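Local coordinates for amino acid ABC superfamily ATP binding cassette transporter, binding protein (Streptococcus pneumoniae, PDB 4H5G), which binds L-arginine and, as a putative membrane-anchored lipoprotein, probably delivers it to an amino acid ABC transporter, at residues D216-I219 and Q220-D224. Numbering follows the deposited sequence.
Sequences DKVI and QKLKD. With EDO (1,2-ethanediol), chain K.
Val-218 turns CG1 anti to its backbone N (chi1 173°), which places it beside the carbonyl carbon, on the side of Leu-222, whose own CG sits beside its backbone N (chi1 -64°). One helical turn apart, the two side chains lie side by side and point the same way, and Val-218 CG1 meets Leu-222 CD1 at 4.2 Å. One residue on, Ile-219 has its CG2 branch facing the following turn. The chain of Lys-223 crosses it at a slant, with its CE 4.1 Å from Ile-219 CG2; the ammonium then carries on to the carbonyl of Pro-97. Beneath these pairs runs ordinary alpha-helical bonding: Leu-222 N lies 3.0 Å from Val-218 O, and Lys-223 N reaches Ile-219 O at 2.9 Å with an almost straight N-H (170°). All this belongs to helix 209-225 of the type II periplasmic binding protein fold. Its buried side packs Val-218 and Leu-222 against helix 40-52, while Ile-219 rests on Ser-95, Ile-96 and Tyr-98. Leu-222 also touches helix 227-235. Asp-216, two residues before Val-218, pairs its carboxylate with Lys-212 in a salt bridge and takes a hydrogen bond from the backbone N of Ile-96. On a more open part of the helix, Gln-220 NE2 donates to Asp-224 OD1 at 2.9 Å. The amide arrives from above the carboxylate plane, and the bond is bent. Lys-217 leads outward to NZ, 2.9 Å from O2 of a 1,2-ethanediol, a weak hydrogen bond to a molecule probably left from crystallisation, which Glu-51 also holds.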
loop_
_atom_site.group_PDB
_atom_site.type_symbol
_atom_site.label_atom_id
_atom_site.label_comp_id
_atom_site.label_asym_id
_atom_site.label_seq_id
_atom_site.Cartn_x
_atom_site.Cartn_y
_atom_site.Cartn_z
ATOM N N ASP A 216 -5.505 12.712 -11.753
ATOM C CA ASP A 216 -4.459 13.689 -11.414
ATOM C C ASP A 216 -5.046 14.969 -10.839
ATOM O O ASP A 216 -4.478 15.582 -9.930
ATOM C CB ASP A 216 -3.599 14.011 -12.657
ATOM C CG ASP A 216 -2.647 12.875 -13.035
ATOM O OD1 ASP A 216 -2.467 11.938 -12.230
ATOM O OD2 ASP A 216 -2.057 12.939 -14.133
ATOM N N LYS A 217 -6.185 15.383 -11.377
ATOM C CA LYS A 217 -6.820 16.613 -10.905
ATOM C C LYS A 217 -7.245 16.449 -9.450
ATOM O O LYS A 217 -7.016 17.330 -8.607
ATOM C CB LYS A 217 -8.033 16.950 -11.779
ATOM C CG LYS A 217 -8.880 18.085 -11.242
ATOM C CD LYS A 217 -10.158 18.215 -12.060
ATOM C CE LYS A 217 -11.081 19.249 -11.451
ATOM N NZ LYS A 217 -10.484 20.606 -11.574
ATOM N N VAL A 218 -7.855 15.306 -9.149
ATOM C CA VAL A 218 -8.297 15.045 -7.775
ATOM C C VAL A 218 -7.101 14.961 -6.829
ATOM O O VAL A 218 -7.108 15.560 -5.743
ATOM C CB VAL A 218 -9.130 13.757 -7.708
ATOM C CG1 VAL A 218 -9.453 13.390 -6.255
ATOM C CG2 VAL A 218 -10.425 13.953 -8.502
ATOM N N ILE A 219 -6.068 14.234 -7.247
ATOM C CA ILE A 219 -4.868 14.071 -6.408
ATOM C C ILE A 219 -4.152 15.393 -6.174
ATOM O O ILE A 219 -3.693 15.678 -5.060
ATOM C CB ILE A 219 -3.885 13.037 -7.005
ATOM C CG1 ILE A 219 -4.454 11.627 -6.837
ATOM C CG2 ILE A 219 -2.517 13.112 -6.319
ATOM C CD1 ILE A 219 -3.660 10.583 -7.594
ATOM N N GLN A 220 -4.063 16.220 -7.207
ATOM C CA GLN A 220 -3.373 17.503 -7.036
ATOM C C GLN A 220 -4.113 18.358 -6.016
ATOM O O GLN A 220 -3.506 19.051 -5.191
ATOM C CB GLN A 220 -3.227 18.256 -8.367
ATOM C CG GLN A 220 -2.275 19.457 -8.262
ATOM C CD GLN A 220 -0.836 19.061 -7.885
ATOM O OE1 GLN A 220 -0.087 18.535 -8.717
ATOM N NE2 GLN A 220 -0.449 19.317 -6.624
ATOM N N LYS A 221 -5.437 18.310 -6.065
ATOM C CA LYS A 221 -6.236 19.082 -5.111
ATOM C C LYS A 221 -6.048 18.560 -3.682
ATOM O O LYS A 221 -5.925 19.343 -2.732
ATOM C CB LYS A 221 -7.704 19.031 -5.527
ATOM C CG LYS A 221 -8.672 19.412 -4.441
ATOM C CD LYS A 221 -8.893 20.888 -4.410
ATOM C CE LYS A 221 -10.308 21.178 -3.938
ATOM N NZ LYS A 221 -10.683 22.586 -4.237
ATOM N N LEU A 222 -6.012 17.245 -3.527
ATOM C CA LEU A 222 -5.772 16.642 -2.200
ATOM C C LEU A 222 -4.412 17.056 -1.645
ATOM O O LEU A 222 -4.300 17.462 -0.485
ATOM C CB LEU A 222 -5.853 15.111 -2.268
ATOM C CG LEU A 222 -7.198 14.497 -2.653
ATOM C CD1 LEU A 222 -7.033 12.996 -2.856
ATOM C CD2 LEU A 222 -8.252 14.768 -1.587
ATOM N N LYS A 223 -3.370 16.961 -2.465
ATOM C CA LYS A 223 -2.036 17.343 -1.991
ATOM C C LYS A 223 -1.970 18.828 -1.671
ATOM O O LYS A 223 -1.327 19.230 -0.693
ATOM C CB LYS A 223 -0.943 16.964 -3.018
ATOM C CG LYS A 223 -0.814 15.461 -3.271
ATOM C CD LYS A 223 0.500 15.136 -3.996
ATOM C CE LYS A 223 0.499 15.732 -5.416
ATOM N NZ LYS A 223 1.690 15.258 -6.230
ATOM N N ASP A 224 -2.616 19.652 -2.496
ATOM C CA ASP A 224 -2.596 21.100 -2.274
ATOM C C ASP A 224 -3.274 21.483 -0.970
ATOM O O ASP A 224 -2.916 22.469 -0.348
ATOM C CB ASP A 224 -3.268 21.865 -3.435
ATOM C CG ASP A 224 -2.440 21.850 -4.715
ATOM O OD1 ASP A 224 -1.320 21.296 -4.699
ATOM O OD2 ASP A 224 -2.914 22.406 -5.740
HETATM C C1 EDO K . -14.530 21.242 -10.116
HETATM O O1 EDO K . -14.650 19.976 -10.781
HETATM C C2 EDO K . -13.075 21.573 -9.806
HETATM O O2 EDO K . -12.556 22.517 -10.752
#